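Side-chain contacts in secreted effector protein SifA (Salmonella typhimurium, PDB 3CXB), which is required for endosomal tubulation and for forming Salmonella-induced filaments in infected host cells, and interacts with the host protein PLEKHM2: residues F39-G42 with K43-D47; V29-E32 with K33-F37; L65-I68 with F69-K73; L75-A78 with S79-D82. All blocks are in the same frame, centred on the assembly; numbering follows the deposited sequence.

Read from the N terminus, the four contacts come in the order 2, 1, 3, 4; each is local, and none nests in or crosses another. Contact 2 finishes helix 25-34 and passes into a short 3-10 segment, and contact 1 closes the turn that starts helix 42-54. Contact 3 lies within helix 62-75, and contact 4 forms the bend into the short helix 78-81. Spatially they join up: Trp-31 of contact 2 packs on contact 1, Ala-46 and Leu-72 link contacts 1 and 3, and the backbone of Phe-37 meets Cys-77 of contact 4. Successive helices are thus tied together beside the five-stranded antiparallel sheet.

Contact 1 (F39-G42 with K43-D47); sequences FSTG and KAKAD
A chi1 of -59° in Thr-41 sets OG1 beside the backbone N and leaves CG2 as the branch that meets Lys-45, whose chain runs fully extended beyond CG. The two side chains meet at a slant, CG2 of Thr-41 lying 4.1 Å from CE of Lys-45, a light aliphatic touch between residues four apart. Lys-43 behaves differently: its CG sits between the backbone N and the carbonyl carbon (chi1 70°), which brings that methylene to 3.5 Å from O of Ser-40 before the extended chain carries the ammonium away. The same carbonyl is used by the backbone, since N of Lys-43 donates to O of Ser-40 at 3.3 Å from well above the carbonyl plane. A shorter bond follows, N of Ala-46 to O of Gly-42 at 2.9 Å, and CB of Ala-46 rests 3.5 Å from that oxygen. Both lysine chains therefore flank the turn with their methylenes, while the small residues Gly-42 and Ala-46 form its buried side. Ala-46 packs on Leu-72 and Leu-75 of helix 62-75; separately, the Lys-43 side chain touches Trp-31 of helix 25-34. The change from an i to i+3 bond to an i to i+4 bond is characteristic of a loop winding into the first turn of an alpha-helix, here helix 42-54.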
# COMPACT_ATOMS: atom_id res chain seq x y z
N PHE A 39 19.21 -17.01 -3.15
CA PHE A 39 20.45 -17.41 -2.50
C PHE A 39 20.25 -18.34 -1.30
O PHE A 39 19.28 -19.10 -1.26
CB PHE A 39 21.24 -16.17 -2.07
CG PHE A 39 20.50 -15.28 -1.12
CD1 PHE A 39 19.34 -14.63 -1.52
CD2 PHE A 39 20.97 -15.08 0.18
CE1 PHE A 39 18.65 -13.79 -0.65
CE2 PHE A 39 20.29 -14.24 1.06
CZ PHE A 39 19.13 -13.59 0.65
N SER A 40 21.16 -18.26 -0.34
CA SER A 40 21.12 -19.10 0.86
C SER A 40 19.86 -18.98 1.71
O SER A 40 18.85 -19.62 1.44
CB SER A 40 22.36 -18.81 1.72
OG SER A 40 22.35 -19.61 2.89
N THR A 41 19.94 -18.18 2.77
CA THR A 41 18.83 -17.98 3.69
C THR A 41 17.59 -17.47 2.99
O THR A 41 16.49 -17.53 3.54
CB THR A 41 19.22 -16.97 4.76
OG1 THR A 41 20.37 -17.45 5.46
CG2 THR A 41 18.07 -16.74 5.72
N GLY A 42 17.77 -16.97 1.78
CA GLY A 42 16.66 -16.43 1.03
C GLY A 42 15.56 -17.40 0.64
O GLY A 42 14.40 -17.00 0.58
N LYS A 43 15.90 -18.65 0.37
CA LYS A 43 14.88 -19.61 -0.04
C LYS A 43 13.93 -20.05 1.09
O LYS A 43 12.75 -20.32 0.84
CB LYS A 43 15.55 -20.83 -0.70
CG LYS A 43 16.32 -21.71 0.24
CD LYS A 43 17.01 -22.83 -0.53
CE LYS A 43 17.74 -23.79 0.42
NZ LYS A 43 18.34 -24.99 -0.27
N ALA A 44 14.43 -20.11 2.32
CA ALA A 44 13.57 -20.47 3.45
C ALA A 44 12.49 -19.39 3.59
O ALA A 44 11.33 -19.68 3.90
CB ALA A 44 14.38 -20.58 4.72
N LYS A 45 12.88 -18.13 3.35
CA LYS A 45 11.93 -17.04 3.43
C LYS A 45 10.99 -16.99 2.20
O LYS A 45 9.80 -16.71 2.33
CB LYS A 45 12.66 -15.70 3.57
CG LYS A 45 13.40 -15.53 4.90
CD LYS A 45 14.19 -14.22 4.93
CE LYS A 45 15.00 -14.07 6.22
NZ LYS A 45 15.69 -12.75 6.33
N ALA A 46 11.52 -17.26 1.02
CA ALA A 46 10.69 -17.24 -0.18
C ALA A 46 9.71 -18.42 -0.12
O ALA A 46 8.65 -18.42 -0.75
CB ALA A 46 11.56 -17.34 -1.44
N ASP A 47 10.09 -19.43 0.65
CA ASP A 47 9.28 -20.62 0.80
C ASP A 47 8.08 -20.32 1.69
O ASP A 47 6.96 -20.75 1.42
CB ASP A 47 10.12 -21.75 1.40
CG ASP A 47 9.33 -23.01 1.66
OD1 ASP A 47 8.49 -23.01 2.58
OD2 ASP A 47 9.53 -24.01 0.96

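Contact 2 (V29-E32 with K33-F37); sequences VLWE and KIKDF
Trp-31 and Lys-35 meet in the closing turn of helix 25-34, where the alpha-helix gives way to a 3-10 segment at residues 35-37. With chi1 at -175°, the indole of Trp-31 presents a face to Lys-35: CA of Lys-35 stands 4.1 Å from the centroid of the Trp-31 six-membered ring, a CH-pi contact only 8° off the normal. The lysine side chain crosses the indole at about a right angle and lines its pyrrole end, with CG of Lys-35 3.9 Å from NE1 of Trp-31. Ile-34 makes a similar crossing and brings its CG2 methyl obliquely to CE3 of Trp-31. This packed side continues through Leu-30, whose CD1 lies 4.4 Å from CB of Ile-34, and Leu-50 of helix 42-54 covers both Leu-30 and Trp-31. The backbone contributes a shared acceptor: O of Leu-30 takes N of Ile-34 at 2.9 Å and N of Lys-33 at 3.1 Å. The solvent side is looser. CG2 of Val-29 comes no nearer than 4.2 Å to CE of Lys-33, and the exposed Glu-32 lies side by side with Lys-35. A bend at chi3 of Lys-35 (62°) turns its ammonium to the carboxylate, and in the resulting salt bridge NZ of Lys-35 meets OE2 of Glu-32 at 2.7 Å, nearly in line with the C-O bond.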
# COMPACT_ATOMS: atom_id res chain seq x y z
N VAL A 29 6.33 -28.69 -7.60
CA VAL A 29 6.71 -28.49 -8.99
C VAL A 29 7.11 -27.02 -9.18
O VAL A 29 8.01 -26.71 -9.94
CB VAL A 29 5.54 -28.87 -9.95
CG1 VAL A 29 4.29 -28.18 -9.54
CG2 VAL A 29 5.87 -28.50 -11.38
N LEU A 30 6.45 -26.11 -8.46
CA LEU A 30 6.77 -24.70 -8.61
C LEU A 30 8.08 -24.40 -7.93
O LEU A 30 8.91 -23.65 -8.45
CB LEU A 30 5.68 -23.82 -8.00
CG LEU A 30 6.12 -22.35 -7.92
CD1 LEU A 30 6.44 -21.84 -9.31
CD2 LEU A 30 5.04 -21.52 -7.32
N TRP A 31 8.26 -24.99 -6.76
CA TRP A 31 9.47 -24.75 -5.99
C TRP A 31 10.69 -25.30 -6.68
O TRP A 31 11.76 -24.69 -6.65
CB TRP A 31 9.34 -25.36 -4.60
CG TRP A 31 10.52 -25.04 -3.74
CD1 TRP A 31 11.43 -25.93 -3.24
CD2 TRP A 31 10.95 -23.74 -3.33
NE1 TRP A 31 12.40 -25.27 -2.55
CE2 TRP A 31 12.14 -23.92 -2.58
CE3 TRP A 31 10.46 -22.44 -3.52
CZ2 TRP A 31 12.83 -22.85 -2.02
CZ3 TRP A 31 11.16 -21.38 -2.97
CH2 TRP A 31 12.33 -21.59 -2.23
N GLU A 32 10.55 -26.46 -7.32
CA GLU A 32 11.66 -27.07 -8.02
C GLU A 32 12.07 -26.23 -9.21
O GLU A 32 13.15 -26.42 -9.76
CB GLU A 32 11.30 -28.47 -8.49
CG GLU A 32 12.46 -29.44 -8.45
CD GLU A 32 13.12 -29.47 -7.08
OE1 GLU A 32 12.38 -29.61 -6.07
OE2 GLU A 32 14.36 -29.35 -7.01
N LYS A 33 11.23 -25.30 -9.61
CA LYS A 33 11.56 -24.47 -10.75
C LYS A 33 11.97 -23.05 -10.36
O LYS A 33 12.64 -22.36 -11.13
CB LYS A 33 10.38 -24.41 -11.72
CG LYS A 33 10.03 -25.77 -12.33
CD LYS A 33 8.95 -25.69 -13.40
CE LYS A 33 8.73 -27.06 -14.02
NZ LYS A 33 7.73 -27.05 -15.13
N ILE A 34 11.56 -22.62 -9.17
CA ILE A 34 11.84 -21.27 -8.69
C ILE A 34 12.96 -21.30 -7.64
O ILE A 34 13.64 -20.31 -7.39
CB ILE A 34 10.52 -20.63 -8.10
CG1 ILE A 34 10.56 -19.10 -8.19
CG2 ILE A 34 10.31 -21.03 -6.66
CD1 ILE A 34 10.57 -18.58 -9.61
N LYS A 35 13.14 -22.49 -7.06
CA LYS A 35 14.14 -22.77 -6.04
C LYS A 35 15.47 -22.06 -6.17
O LYS A 35 15.95 -21.46 -5.21
CB LYS A 35 14.38 -24.27 -6.03
CG LYS A 35 15.38 -24.76 -5.03
CD LYS A 35 15.63 -26.25 -5.23
CE LYS A 35 16.21 -26.52 -6.61
NZ LYS A 35 16.64 -27.93 -6.73
N ASP A 36 16.08 -22.15 -7.34
CA ASP A 36 17.39 -21.56 -7.56
C ASP A 36 17.35 -20.07 -7.80
O ASP A 36 18.38 -19.44 -8.01
CB ASP A 36 18.10 -22.24 -8.73
CG ASP A 36 18.25 -23.75 -8.53
OD1 ASP A 36 18.83 -24.17 -7.50
OD2 ASP A 36 17.77 -24.50 -9.41
N PHE A 37 16.16 -19.50 -7.76
CA PHE A 37 16.02 -18.07 -7.97
C PHE A 37 16.48 -17.27 -6.75
O PHE A 37 16.59 -16.04 -6.82
CB PHE A 37 14.56 -17.72 -8.27
CG PHE A 37 14.14 -18.05 -9.67
CD1 PHE A 37 14.27 -19.34 -10.17
CD2 PHE A 37 13.60 -17.06 -10.49
CE1 PHE A 37 13.86 -19.65 -11.48
CE2 PHE A 37 13.19 -17.35 -11.80
CZ PHE A 37 13.33 -18.66 -12.29

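Contact 3 (L65-I68 with F69-K73); sequences LTEI and FFELK
Leu-65 to Phe-69, Glu-67 to Glu-71 and Ile-68 to Leu-72 are joined by regular i to i+4 backbone bonds, that from N of Glu-71 to O of Glu-67 being 2.9 Å long, with a weaker one between Thr-66 and Phe-70. Several faces of this one helix carry different chemistry. On the polar side Glu-67 and Glu-71 follow each other by one turn, and similar first torsions (chi1 -70° and -86°) send the two chains up the same flank. Their OE2 atoms come to 4.3 Å, a like-charge approach that would be costly alone; NH2 of Arg-64 forms a salt bridge with both oxygens and should offset much of the repulsion. On the apolar side CG2 of Ile-68 meets CD1 of Leu-72 at 4.3 Å. The two adjacent phenylalanines project from another part of the helix and meet edge to face: Phe-69 turns an edge to its neighbour, so that its CD2 stands 3.7 Å above the middle of the Phe-70 ring. Phe-70 in turn brings CD2 to 3.3 Å from O of Thr-66. Around this core, Ile-68 and Leu-72 face Cys-49 and Ala-46 of helix 42-54. Leu-65 packs on strand 108-114, while Phe-70 and Leu-72 reach Val-86 and Phe-84 of strand 84-87, so helix 62-75 is held between a neighbouring helix and the five-stranded antiparallel sheet.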
# COMPACT_ATOMS: atom_id res chain seq x y z
N LEU A 65 -1.21 -9.59 -1.30
CA LEU A 65 -0.84 -10.37 -2.47
C LEU A 65 0.29 -9.65 -3.19
O LEU A 65 1.34 -10.25 -3.44
CB LEU A 65 -2.00 -10.49 -3.46
CG LEU A 65 -2.12 -11.81 -4.22
CD1 LEU A 65 -3.14 -11.67 -5.30
CD2 LEU A 65 -0.82 -12.24 -4.81
N THR A 66 0.09 -8.38 -3.53
CA THR A 66 1.14 -7.64 -4.24
C THR A 66 2.44 -7.56 -3.45
O THR A 66 3.52 -7.68 -4.04
CB THR A 66 0.71 -6.22 -4.61
OG1 THR A 66 0.66 -5.42 -3.42
CG2 THR A 66 -0.67 -6.22 -5.27
N GLU A 67 2.35 -7.37 -2.13
CA GLU A 67 3.57 -7.28 -1.35
C GLU A 67 4.40 -8.53 -1.50
O GLU A 67 5.60 -8.47 -1.81
CB GLU A 67 3.30 -7.10 0.15
CG GLU A 67 2.71 -5.78 0.59
CD GLU A 67 2.37 -5.77 2.06
OE1 GLU A 67 1.94 -4.71 2.57
OE2 GLU A 67 2.53 -6.84 2.71
N ILE A 68 3.76 -9.67 -1.27
CA ILE A 68 4.46 -10.94 -1.31
C ILE A 68 5.18 -11.14 -2.61
O ILE A 68 6.27 -11.73 -2.66
CB ILE A 68 3.50 -12.11 -1.08
CG1 ILE A 68 2.79 -11.93 0.27
CG2 ILE A 68 4.29 -13.41 -1.05
CD1 ILE A 68 1.66 -12.94 0.54
N PHE A 69 4.57 -10.62 -3.66
CA PHE A 69 5.15 -10.73 -4.98
C PHE A 69 6.54 -10.08 -4.95
O PHE A 69 7.54 -10.69 -5.33
CB PHE A 69 4.26 -10.04 -6.00
CG PHE A 69 4.79 -10.11 -7.40
CD1 PHE A 69 4.69 -11.30 -8.12
CD2 PHE A 69 5.39 -9.00 -7.98
CE1 PHE A 69 5.18 -11.38 -9.42
CE2 PHE A 69 5.88 -9.07 -9.28
CZ PHE A 69 5.77 -10.28 -10.00
N PHE A 70 6.61 -8.83 -4.48
CA PHE A 70 7.88 -8.12 -4.43
C PHE A 70 8.85 -8.60 -3.37
O PHE A 70 10.06 -8.42 -3.49
CB PHE A 70 7.61 -6.62 -4.32
CG PHE A 70 7.04 -6.04 -5.59
CD1 PHE A 70 7.86 -5.78 -6.68
CD2 PHE A 70 5.68 -5.83 -5.72
CE1 PHE A 70 7.31 -5.37 -7.90
CE2 PHE A 70 5.13 -5.42 -6.96
CZ PHE A 70 5.95 -5.18 -8.03
N GLU A 71 8.34 -9.24 -2.33
CA GLU A 71 9.26 -9.77 -1.33
C GLU A 71 10.00 -10.89 -2.07
O GLU A 71 11.19 -11.12 -1.86
CB GLU A 71 8.49 -10.30 -0.12
CG GLU A 71 8.15 -9.23 0.94
CD GLU A 71 7.20 -9.71 2.04
OE1 GLU A 71 7.42 -10.83 2.58
OE2 GLU A 71 6.25 -8.96 2.39
N LEU A 72 9.29 -11.58 -2.95
CA LEU A 72 9.92 -12.64 -3.70
C LEU A 72 10.94 -12.04 -4.66
O LEU A 72 12.09 -12.45 -4.70
CB LEU A 72 8.87 -13.44 -4.48
CG LEU A 72 7.98 -14.34 -3.62
CD1 LEU A 72 6.73 -14.73 -4.38
CD2 LEU A 72 8.76 -15.59 -3.18
N LYS A 73 10.51 -11.04 -5.43
CA LYS A 73 11.38 -10.40 -6.39
C LYS A 73 12.63 -9.90 -5.69
O LYS A 73 13.76 -10.13 -6.13
CB LYS A 73 10.66 -9.26 -7.08
CG LYS A 73 11.46 -8.64 -8.20
CD LYS A 73 10.70 -7.47 -8.81
CE LYS A 73 11.55 -6.67 -9.77
NZ LYS A 73 10.85 -5.39 -10.10

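Contact 4 (L75-A78 with S79-D82); sequences LACA and SQRD
The bend between helix 62-75 and the short, weakly bonded helical turn 78-81 is closed by Arg-81, which reaches back to the carbonyl of Ala-76, the first residue to leave helical geometry. A chi1 of -72° tucks CG of Arg-81 beside its backbone N, and the chain then runs extended from CG to NE, a path that takes it alongside the turn, with CG 3.3 Å from O of Cys-77. At its far end NE of Arg-81 donates to O of Ala-76 at 2.9 Å in a nearly straight bond (164°). The oxygen lies close to the guanidinium plane and meets the group at its edge, whereas from the acceptor's side the donor is tilted 28° from the carbonyl plane. NH2 of Arg-81 adds a weak second bond to the same oxygen at 3.4 Å, giving a forked grip. The other flank is built round sulfur: SG of Cys-77 touches CG of Gln-80 at 3.7 Å and CB of Ser-79 at 3.8 Å. The backbone bonds of the turn, N of Gln-80 to O of Cys-77 and N of Arg-81 to O of Ala-78, are both weak. Cys-77 is also tied through its backbone to Phe-37, and Gln-80 packs on the same phenylalanine. Since those two backbone bonds are weak, the NE bond of Arg-81 is the straighter link across the bend; the positive guanidinium would suit the carbonyl-rich end of helix 62-75, and Glu-74, in a long and weak ion pair, probably offsets part of its charge.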
# COMPACT_ATOMS: atom_id res chain seq x y z
N LEU A 75 13.83 -11.00 -2.95
CA LEU A 75 14.62 -12.13 -2.44
C LEU A 75 15.45 -12.84 -3.50
O LEU A 75 16.46 -13.48 -3.20
CB LEU A 75 13.72 -13.17 -1.76
CG LEU A 75 13.10 -12.79 -0.41
CD1 LEU A 75 12.15 -13.90 0.04
CD2 LEU A 75 14.20 -12.56 0.62
N ALA A 76 15.02 -12.75 -4.75
CA ALA A 76 15.74 -13.41 -5.82
C ALA A 76 16.97 -12.61 -6.20
O ALA A 76 17.01 -11.40 -6.00
CB ALA A 76 14.83 -13.57 -7.02
N CYS A 77 17.98 -13.29 -6.74
CA CYS A 77 19.20 -12.62 -7.15
C CYS A 77 18.88 -11.74 -8.36
O CYS A 77 17.90 -11.98 -9.05
CB CYS A 77 20.29 -13.65 -7.49
SG CYS A 77 19.91 -14.86 -8.82
N ALA A 78 19.71 -10.73 -8.59
CA ALA A 78 19.50 -9.81 -9.72
C ALA A 78 19.41 -10.54 -11.06
O ALA A 78 18.70 -10.11 -11.96
CB ALA A 78 20.61 -8.77 -9.76
N SER A 79 20.15 -11.63 -11.19
CA SER A 79 20.15 -12.41 -12.42
C SER A 79 18.71 -12.78 -12.79
O SER A 79 18.29 -12.61 -13.93
CB SER A 79 20.96 -13.70 -12.25
OG SER A 79 22.25 -13.45 -11.72
N GLN A 80 17.96 -13.27 -11.81
CA GLN A 80 16.59 -13.70 -12.04
C GLN A 80 15.49 -12.65 -11.81
O GLN A 80 14.32 -12.95 -12.01
CB GLN A 80 16.29 -14.92 -11.18
CG GLN A 80 17.37 -15.97 -11.21
CD GLN A 80 17.97 -16.13 -12.59
OE1 GLN A 80 17.25 -16.30 -13.57
NE2 GLN A 80 19.30 -16.08 -12.67
N ARG A 81 15.84 -11.43 -11.41
CA ARG A 81 14.82 -10.43 -11.17
C ARG A 81 14.03 -10.00 -12.41
O ARG A 81 12.90 -9.53 -12.29
CB ARG A 81 15.40 -9.21 -10.45
CG ARG A 81 15.73 -9.51 -9.00
CD ARG A 81 16.23 -8.30 -8.22
NE ARG A 81 16.70 -8.69 -6.89
CZ ARG A 81 17.20 -7.86 -5.98
NH1 ARG A 81 17.30 -6.56 -6.23
NH2 ARG A 81 17.59 -8.32 -4.80
N ASP A 82 14.61 -10.13 -13.59
CA ASP A 82 13.84 -9.75 -14.77
C ASP A 82 12.78 -10.81 -15.01
O ASP A 82 11.96 -10.69 -15.91
CB ASP A 82 14.73 -9.56 -16.02
CG ASP A 82 15.57 -10.78 -16.35
OD1 ASP A 82 15.05 -11.90 -16.22
OD2 ASP A 82 16.74 -10.60 -16.74